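Local coordinates for spermidine synthase (Corynebacterium glutamicum ATCC 13032, PDB 3GJY), which probably makes spermidine by transferring an aminopropyl group from decarboxylated S-adenosylmethionine to putrescine, at residues A[22-36]-A[121-133]. Sequence-based numbering, arbitrary orientation. Where two conformers were deposited one is given.
Sequences PIAGTYEGEYSVIEL and LDAELARLSREWF. With FMT (formic acid), chain B.
Asp122 shows how one carboxylate can cap a helix and tie down a hairpin turn, here Glu30 and Tyr31, at once. Asp122 OD1 accepts from Glu30 N at 2.9 Å, on the syn side. Tyr31 N donates to Asp122 OD2 at 2.8 Å, from well above the carboxylate plane. In the opposite direction, with CG anti to its own backbone nitrogen (chi1 -174°) and the chain extended beyond, Glu30 brings OE1 to Ala123 N, 3.0 Å away in a nearly straight bond (170°). Like charges thus lie near one another at the helix start, where the N-H groups of the first helical turn, which these carboxylates accept from, would probably offset them. Beside this polar knot, Leu121 lays CD2 over the centre of the Tyr31 ring, 3.6 Å above its plane.

At the other end of the helix, Trp132 takes Pro22 CA and Ile23 N over one face and turns an edge to the Tyr27 ring, the two planes standing at 80°. Tyr27 is steadied in turn by its OH, which donates to Ile23 O at 2.6 Å. Leu36 CD1 reaches Trp132 CE3 at 3.6 Å, while its CD2 rests against Phe133. Between the two ends, Ile34 and Leu128 meet tip to tip.

Further out, Asp122 OD1 also accepts from Glu124 N and Leu125 N as the N-cap, and OD2 accepts a hydrogen bond from a water that also bonds Ser32 OG. Glu120 OE2 accepts from Asp122 N. The arrangement docks the N-terminal β-hairpin of a small antiparallel sheet onto a helix following a parallel strand of the Rossmann-like methyltransferase fold, as in spermidine synthases.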
ATOM      1  N   PRO A  22      -6.309   6.801  22.753  1.00 25.68           N
ATOM      2  CA  PRO A  22      -6.615   5.391  22.758  1.00 24.23           C
ATOM      3  C   PRO A  22      -6.478   4.840  24.155  1.00 23.45           C
ATOM      4  O   PRO A  22      -5.788   5.442  24.994  1.00 23.29           O
ATOM      5  CB  PRO A  22      -5.518   4.776  21.887  1.00 23.49           C
ATOM      6  CG  PRO A  22      -5.019   5.891  21.060  1.00 24.44           C
ATOM      7  CD  PRO A  22      -5.168   7.112  21.871  1.00 25.24           C
ATOM      8  N   ILE A  23      -7.140   3.708  24.387  1.00 22.86           N
ATOM      9  CA  ILE A  23      -7.044   2.960  25.625  1.00 22.42           C
ATOM     10  C   ILE A  23      -6.425   1.604  25.332  1.00 21.52           C
ATOM     11  O   ILE A  23      -6.940   0.845  24.490  1.00 20.43           O
ATOM     12  CB  ILE A  23      -8.459   2.760  26.249  1.00 23.07           C
ATOM     13  CG1 ILE A  23      -9.085   4.124  26.568  1.00 25.80           C
ATOM     14  CG2 ILE A  23      -8.380   1.868  27.511  1.00 24.70           C
ATOM     15  CD1 ILE A  23     -10.444   4.037  27.192  1.00 29.08           C
ATOM     16  N   ALA A  24      -5.332   1.284  26.008  1.00 20.42           N
ATOM     17  CA  ALA A  24      -4.644   0.023  25.765  1.00 20.51           C
ATOM     18  C   ALA A  24      -5.545  -1.156  26.071  1.00 20.97           C
ATOM     19  O   ALA A  24      -6.364  -1.107  27.013  1.00 22.55           O
ATOM     20  CB  ALA A  24      -3.347  -0.067  26.547  1.00 21.03           C
ATOM     21  N   GLY A  25      -5.417  -2.201  25.257  1.00 20.17           N
ATOM     22  CA  GLY A  25      -6.177  -3.410  25.505  1.00 19.70           C
ATOM     23  C   GLY A  25      -6.499  -4.168  24.246  1.00 19.15           C
ATOM     24  O   GLY A  25      -5.956  -3.915  23.162  1.00 18.56           O
ATOM     25  N   THR A  26      -7.398  -5.125  24.418  1.00 19.76           N
ATOM     26  CA  THR A  26      -7.829  -6.014  23.356  1.00 21.40           C
ATOM     27  C   THR A  26      -9.255  -5.691  22.955  1.00 20.64           C
ATOM     28  O   THR A  26     -10.133  -5.543  23.811  1.00 21.95           O
ATOM     29  CB  THR A  26      -7.775  -7.454  23.846  1.00 22.75           C
ATOM     30  OG1 THR A  26      -6.516  -7.680  24.485  1.00 27.50           O
ATOM     31  CG2 THR A  26      -7.895  -8.411  22.690  1.00 24.55           C
ATOM     32  N   TYR A  27      -9.474  -5.575  21.647  1.00 18.92           N
ATOM     33  CA  TYR A  27     -10.793  -5.210  21.089  1.00 18.22           C
ATOM     34  C   TYR A  27     -11.235  -6.264  20.087  1.00 18.50           C
ATOM     35  O   TYR A  27     -10.452  -6.729  19.240  1.00 18.70           O
ATOM     36  CB  TYR A  27     -10.722  -3.808  20.450  1.00 19.21           C
ATOM     37  CG  TYR A  27     -10.352  -2.784  21.491  1.00 18.27           C
ATOM     38  CD1 TYR A  27     -11.341  -2.108  22.204  1.00 20.31           C
ATOM     39  CD2 TYR A  27      -9.014  -2.533  21.809  1.00 16.91           C
ATOM     40  CE1 TYR A  27     -11.017  -1.214  23.207  1.00 18.88           C
ATOM     41  CE2 TYR A  27      -8.671  -1.633  22.834  1.00 18.05           C
ATOM     42  CZ  TYR A  27      -9.677  -0.978  23.520  1.00 18.87           C
ATOM     43  OH  TYR A  27      -9.382  -0.078  24.516  1.00 22.89           O
ATOM     44  N   GLU A  28     -12.493  -6.676  20.168  1.00 19.17           N
ATOM     45  CA  GLU A  28     -13.015  -7.653  19.238  0.50 19.95           C
ATOM     46  C   GLU A  28     -13.468  -6.947  17.957  1.00 19.64           C
ATOM     47  O   GLU A  28     -14.443  -6.171  17.965  1.00 20.92           O
ATOM     48  CB  GLU A  28     -14.173  -8.411  19.902  0.50 20.85           C
ATOM     49  CG  GLU A  28     -14.997  -9.288  18.985  0.50 22.79           C
ATOM     50  CD  GLU A  28     -16.107 -10.011  19.744  0.50 26.75           C
ATOM     51  OE1 GLU A  28     -17.277  -9.602  19.630  0.50 29.12           O
ATOM     52  OE2 GLU A  28     -15.805 -10.964  20.489  0.50 29.54           O
ATOM     53  N   GLY A  29     -12.753  -7.164  16.871  1.00 18.78           N
ATOM     54  CA  GLY A  29     -13.170  -6.628  15.596  1.00 18.59           C
ATOM     55  C   GLY A  29     -14.191  -7.534  14.949  1.00 18.38           C
ATOM     56  O   GLY A  29     -14.527  -8.633  15.452  1.00 19.59           O
ATOM     57  N   GLU A  30     -14.650  -7.125  13.782  1.00 17.27           N
ATOM     58  CA  GLU A  30     -15.580  -7.946  13.047  1.00 18.44           C
ATOM     59  C   GLU A  30     -14.876  -9.156  12.420  1.00 18.66           C
ATOM     60  O   GLU A  30     -15.476 -10.238  12.326  1.00 21.03           O
ATOM     61  CB  GLU A  30     -16.240  -7.092  11.970  1.00 18.84           C
ATOM     62  CG  GLU A  30     -17.319  -7.788  11.235  1.00 21.31           C
ATOM     63  CD  GLU A  30     -17.963  -6.918  10.142  1.00 24.21           C
ATOM     64  OE1 GLU A  30     -17.412  -5.839   9.758  1.00 22.99           O
ATOM     65  OE2 GLU A  30     -19.028  -7.339   9.653  1.00 25.73           O
ATOM     66  N   TYR A  31     -13.620  -8.968  11.995  1.00 18.48           N
ATOM     67  CA  TYR A  31     -12.826 -10.004  11.310  1.00 18.88           C
ATOM     68  C   TYR A  31     -11.503 -10.295  12.019  1.00 19.20           C
ATOM     69  O   TYR A  31     -10.773 -11.205  11.615  1.00 20.45           O
ATOM     70  CB  TYR A  31     -12.490  -9.597   9.880  1.00 19.33           C
ATOM     71  CG  TYR A  31     -13.646  -9.686   8.922  1.00 18.41           C
ATOM     72  CD1 TYR A  31     -13.869 -10.850   8.178  1.00 18.99           C
ATOM     73  CD2 TYR A  31     -14.520  -8.604   8.748  1.00 17.62           C
ATOM     74  CE1 TYR A  31     -14.927 -10.930   7.279  1.00 17.73           C
ATOM     75  CE2 TYR A  31     -15.577  -8.670   7.873  1.00 17.95           C
ATOM     76  CZ  TYR A  31     -15.770  -9.849   7.138  1.00 19.41           C
ATOM     77  OH  TYR A  31     -16.793  -9.930   6.249  1.00 21.64           O
ATOM     78  N   SER A  32     -11.182  -9.557  13.077  1.00 19.11           N
ATOM     79  CA  SER A  32      -9.876  -9.711  13.720  0.50 20.02           C
ATOM     80  C   SER A  32      -9.918  -9.290  15.156  1.00 18.89           C
ATOM     81  O   SER A  32     -10.762  -8.471  15.535  1.00 21.64           O
ATOM     82  CB  SER A  32      -8.824  -8.841  13.038  0.50 20.64           C
ATOM     83  OG  SER A  32      -9.015  -7.484  13.388  0.50 25.13           O
ATOM     84  N   VAL A  33      -9.001  -9.830  15.958  1.00 18.13           N
ATOM     85  CA  VAL A  33      -8.778  -9.267  17.297  0.50 18.10           C
ATOM     86  C   VAL A  33      -7.771  -8.138  17.171  1.00 17.28           C
ATOM     87  O   VAL A  33      -6.720  -8.282  16.526  1.00 17.41           O
ATOM     88  CB  VAL A  33      -8.356 -10.299  18.368  0.50 18.67           C
ATOM     89  CG1 VAL A  33      -9.382 -11.424  18.454  0.50 17.96           C
ATOM     90  CG2 VAL A  33      -6.958 -10.865  18.128  0.50 20.47           C
ATOM     91  N   ILE A  34      -8.103  -7.002  17.761  1.00 16.99           N
ATOM     92  CA  ILE A  34      -7.287  -5.790  17.628  1.00 16.79           C
ATOM     93  C   ILE A  34      -6.648  -5.471  18.983  1.00 17.75           C
ATOM     94  O   ILE A  34      -7.376  -5.315  19.965  1.00 18.29           O
ATOM     95  CB  ILE A  34      -8.172  -4.600  17.193  1.00 17.49           C
ATOM     96  CG1 ILE A  34      -8.909  -4.919  15.884  1.00 19.36           C
ATOM     97  CG2 ILE A  34      -7.323  -3.337  17.034  1.00 18.68           C
ATOM     98  CD1 ILE A  34     -10.209  -4.136  15.712  1.00 21.24           C
ATOM     99  N   GLU A  35      -5.322  -5.351  19.024  1.00 17.10           N
ATOM    100  CA  GLU A  35      -4.639  -5.016  20.276  0.50 17.30           C
ATOM    101  C   GLU A  35      -3.960  -3.668  20.166  1.00 16.75           C
ATOM    102  O   GLU A  35      -3.265  -3.387  19.196  1.00 16.54           O
ATOM    103  CB  GLU A  35      -3.624  -6.086  20.677  0.50 18.40           C
ATOM    104  CG  GLU A  35      -3.028  -5.865  22.052  0.50 19.43           C
ATOM    105  CD  GLU A  35      -3.878  -6.461  23.127  0.50 23.57           C
ATOM    106  OE1 GLU A  35      -4.765  -7.268  22.767  0.50 25.66           O
ATOM    107  OE2 GLU A  35      -3.650  -6.139  24.315  0.50 26.93           O
ATOM    108  N   LEU A  36      -4.204  -2.819  21.172  1.00 16.09           N
ATOM    109  CA  LEU A  36      -3.575  -1.503  21.225  1.00 15.26           C
ATOM    110  C   LEU A  36      -2.606  -1.490  22.382  1.00 15.71           C
ATOM    111  O   LEU A  36      -2.997  -1.779  23.516  1.00 16.78           O
ATOM    112  CB  LEU A  36      -4.639  -0.418  21.417  1.00 16.29           C
ATOM    113  CG  LEU A  36      -5.828  -0.441  20.434  1.00 16.30           C
ATOM    114  CD1 LEU A  36      -6.751   0.720  20.716  1.00 21.63           C
ATOM    115  CD2 LEU A  36      -5.400  -0.449  18.936  1.00 18.23           C
ATOM    116  N   LEU A 121     -12.347  -3.661   5.367  1.00 14.39           N
ATOM    117  CA  LEU A 121     -13.263  -4.782   5.555  1.00 15.64           C
ATOM    118  C   LEU A 121     -14.016  -4.761   6.909  1.00 14.17           C
ATOM    119  O   LEU A 121     -15.208  -5.107   6.989  1.00 16.24           O
ATOM    120  CB  LEU A 121     -12.436  -6.072   5.429  1.00 17.08           C
ATOM    121  CG  LEU A 121     -13.190  -7.393   5.591  1.00 19.38           C
ATOM    122  CD1 LEU A 121     -14.183  -7.599   4.442  1.00 24.33           C
ATOM    123  CD2 LEU A 121     -12.190  -8.546   5.738  1.00 22.30           C
ATOM    124  N   ASP A 122     -13.311  -4.349   7.947  1.00 14.08           N
ATOM    125  CA  ASP A 122     -13.703  -4.587   9.324  1.00 13.65           C
ATOM    126  C   ASP A 122     -14.364  -3.331   9.896  1.00 13.48           C
ATOM    127  O   ASP A 122     -13.691  -2.321  10.118  1.00 13.70           O
ATOM    128  CB  ASP A 122     -12.466  -5.027  10.120  1.00 14.27           C
ATOM    129  CG  ASP A 122     -12.806  -5.527  11.511  1.00 14.10           C
ATOM    130  OD1 ASP A 122     -13.669  -4.913  12.188  1.00 15.39           O
ATOM    131  OD2 ASP A 122     -12.185  -6.535  11.925  1.00 15.65           O
ATOM    132  N   ALA A 123     -15.688  -3.404  10.122  1.00 13.00           N
ATOM    133  CA  ALA A 123     -16.435  -2.230  10.601  1.00 14.02           C
ATOM    134  C   ALA A 123     -15.888  -1.688  11.940  1.00 14.58           C
ATOM    135  O   ALA A 123     -15.868  -0.469  12.174  1.00 14.52           O
ATOM    136  CB  ALA A 123     -17.938  -2.583  10.741  1.00 14.66           C
ATOM    137  N   GLU A 124     -15.399  -2.590  12.796  1.00 15.01           N
ATOM    138  CA  GLU A 124     -14.910  -2.194  14.096  1.00 14.98           C
ATOM    139  C   GLU A 124     -13.536  -1.538  13.988  1.00 14.96           C
ATOM    140  O   GLU A 124     -13.262  -0.543  14.663  1.00 15.38           O
ATOM    141  CB  GLU A 124     -14.885  -3.394  15.071  1.00 16.47           C
ATOM    142  CG  GLU A 124     -14.374  -3.025  16.484  1.00 20.01           C
ATOM    143  CD  GLU A 124     -15.294  -2.082  17.265  1.00 22.97           C
ATOM    144  OE1 GLU A 124     -16.357  -1.637  16.760  1.00 23.35           O
ATOM    145  OE2 GLU A 124     -14.907  -1.786  18.415  1.00 28.42           O
ATOM    146  N   LEU A 125     -12.672  -2.066  13.111  1.00 14.17           N
ATOM    147  CA  LEU A 125     -11.413  -1.382  12.872  1.00 14.46           C
ATOM    148  C   LEU A 125     -11.671   0.015  12.292  1.00 14.86           C
ATOM    149  O   LEU A 125     -11.012   0.981  12.693  1.00 14.63           O
ATOM    150  CB  LEU A 125     -10.485  -2.161  11.939  1.00 15.89           C
ATOM    151  CG  LEU A 125      -9.125  -1.524  11.694  1.00 18.52           C
ATOM    152  CD1 LEU A 125      -8.365  -1.273  13.024  1.00 21.52           C
ATOM    153  CD2 LEU A 125      -8.327  -2.494  10.819  1.00 21.99           C
ATOM    154  N   ALA A 126     -12.632   0.126  11.369  1.00 12.24           N
ATOM    155  CA  ALA A 126     -13.017   1.425  10.832  1.00 12.83           C
ATOM    156  C   ALA A 126     -13.477   2.387  11.928  1.00 12.43           C
ATOM    157  O   ALA A 126     -13.079   3.563  11.939  1.00 12.64           O
ATOM    158  CB  ALA A 126     -14.108   1.236   9.732  1.00 13.57           C
ATOM    159  N   ARG A 127     -14.295   1.883  12.864  1.00 13.36           N
ATOM    160  CA  ARG A 127     -14.823   2.741  13.940  1.00 13.19           C
ATOM    161  C   ARG A 127     -13.680   3.192  14.872  1.00 12.65           C
ATOM    162  O   ARG A 127     -13.586   4.385  15.209  1.00 14.20           O
ATOM    163  CB  ARG A 127     -15.889   1.958  14.730  1.00 14.49           C
ATOM    164  CG  ARG A 127     -16.634   2.828  15.729  1.00 16.32           C
ATOM    165  CD  ARG A 127     -17.558   2.010  16.615  1.00 19.41           C
ATOM    166  NE  ARG A 127     -16.826   1.152  17.538  1.00 21.22           N
ATOM    167  CZ  ARG A 127     -16.300   1.560  18.692  1.00 25.15           C
ATOM    168  NH1 ARG A 127     -16.424   2.824  19.079  1.00 26.88           N
ATOM    169  NH2 ARG A 127     -15.663   0.695  19.472  1.00 28.71           N
ATOM    170  N   LEU A 128     -12.790   2.254  15.260  1.00 13.26           N
ATOM    171  CA  LEU A 128     -11.637   2.612  16.113  1.00 13.56           C
ATOM    172  C   LEU A 128     -10.725   3.620  15.424  1.00 13.29           C
ATOM    173  O   LEU A 128     -10.179   4.496  16.067  1.00 13.92           O
ATOM    174  CB  LEU A 128     -10.816   1.362  16.494  1.00 15.04           C
ATOM    175  CG  LEU A 128     -11.511   0.434  17.476  1.00 17.60           C
ATOM    176  CD1 LEU A 128     -10.688  -0.862  17.637  1.00 21.02           C
ATOM    177  CD2 LEU A 128     -11.709   1.110  18.822  1.00 22.32           C
ATOM    178  N   SER A 129     -10.533   3.470  14.100  1.00 13.44           N
ATOM    179  CA  SER A 129      -9.690   4.408  13.364  1.00 13.32           C
ATOM    180  C   SER A 129     -10.237   5.824  13.457  1.00 11.72           C
ATOM    181  O   SER A 129      -9.496   6.780  13.786  1.00 12.46           O
ATOM    182  CB  SER A 129      -9.528   4.027  11.896  1.00 12.98           C
ATOM    183  OG  SER A 129      -8.885   2.757  11.764  1.00 16.23           O
ATOM    184  N   ARG A 130     -11.547   5.974  13.195  1.00 12.11           N
ATOM    185  CA  ARG A 130     -12.155   7.312  13.264  1.00 11.92           C
ATOM    186  C   ARG A 130     -12.098   7.889  14.685  1.00 12.00           C
ATOM    187  O   ARG A 130     -11.844   9.091  14.840  1.00 13.91           O
ATOM    188  CB  ARG A 130     -13.607   7.226  12.767  1.00 12.39           C
ATOM    189  CG  ARG A 130     -14.416   8.521  12.803  1.00 11.49           C
ATOM    190  CD  ARG A 130     -13.808   9.666  12.020  1.00 12.09           C
ATOM    191  NE  ARG A 130     -13.792   9.397  10.577  1.00 11.69           N
ATOM    192  CZ  ARG A 130     -13.053  10.075   9.705  1.00 12.40           C
ATOM    193  NH1 ARG A 130     -12.197  10.992  10.144  1.00 13.84           N
ATOM    194  NH2 ARG A 130     -13.112   9.774   8.396  1.00 12.66           N
ATOM    195  N   GLU A 131     -12.293   7.041  15.700  1.00 12.08           N
ATOM    196  CA  GLU A 131     -12.357   7.535  17.077  0.50 11.97           C
ATOM    197  C   GLU A 131     -10.961   7.832  17.638  1.00 12.74           C
ATOM    198  O   GLU A 131     -10.755   8.865  18.285  1.00 13.62           O
ATOM    199  CB  GLU A 131     -13.063   6.520  17.992  0.50 12.29           C
ATOM    200  CG  GLU A 131     -14.553   6.261  17.726  0.50 12.79           C
ATOM    201  CD  GLU A 131     -15.463   7.450  17.898  0.50 14.62           C
ATOM    202  OE1 GLU A 131     -15.047   8.493  18.478  0.50 14.82           O
ATOM    203  OE2 GLU A 131     -16.621   7.323  17.412  0.50 15.16           O
ATOM    204  N   TRP A 132      -9.988   6.945  17.376  1.00 12.64           N
ATOM    205  CA  TRP A 132      -8.739   6.944  18.149  1.00 13.39           C
ATOM    206  C   TRP A 132      -7.448   7.069  17.378  1.00 13.17           C
ATOM    207  O   TRP A 132      -6.410   7.295  17.992  1.00 13.79           O
ATOM    208  CB  TRP A 132      -8.663   5.637  18.978  1.00 13.53           C
ATOM    209  CG  TRP A 132      -9.466   5.656  20.242  1.00 14.62           C
ATOM    210  CD1 TRP A 132     -10.052   6.741  20.832  1.00 17.00           C
ATOM    211  CD2 TRP A 132      -9.735   4.537  21.092  1.00 15.09           C
ATOM    212  NE1 TRP A 132     -10.663   6.365  22.013  1.00 19.25           N
ATOM    213  CE2 TRP A 132     -10.499   5.020  22.193  1.00 17.07           C
ATOM    214  CE3 TRP A 132      -9.378   3.185  21.052  1.00 16.53           C
ATOM    215  CZ2 TRP A 132     -10.928   4.177  23.236  1.00 18.90           C
ATOM    216  CZ3 TRP A 132      -9.816   2.335  22.087  1.00 18.35           C
ATOM    217  CH2 TRP A 132     -10.572   2.850  23.159  1.00 20.19           C
ATOM    218  N   PHE A 133      -7.461   6.849  16.067  1.00 12.05           N
ATOM    219  CA  PHE A 133      -6.203   6.791  15.338  1.00 12.54           C
ATOM    220  C   PHE A 133      -5.809   8.091  14.645  1.00 12.37           C
ATOM    221  O   PHE A 133      -4.937   8.114  13.764  1.00 13.02           O
ATOM    222  CB  PHE A 133      -6.053   5.556  14.437  1.00 13.10           C
ATOM    223  CG  PHE A 133      -6.295   4.221  15.138  1.00 12.46           C
ATOM    224  CD1 PHE A 133      -6.142   4.053  16.531  1.00 13.75           C
ATOM    225  CD2 PHE A 133      -6.734   3.133  14.364  1.00 13.39           C
ATOM    226  CE1 PHE A 133      -6.402   2.788  17.144  1.00 15.25           C
ATOM    227  CE2 PHE A 133      -6.984   1.878  14.940  1.00 15.80           C
ATOM    228  CZ  PHE A 133      -6.835   1.709  16.347  1.00 16.32           C
TER
HETATM  229  C   FMT B 315      -8.015   0.363   8.738  1.00 28.84           C
HETATM  230  O1  FMT B 315      -8.508   1.093   9.595  1.00 31.28           O
HETATM  231  O2  FMT B 315      -8.186   0.486   7.529  1.00 27.72           O
HETATM  232  O   HOH W   1      -9.965  -7.281  10.415  1.00 25.49           O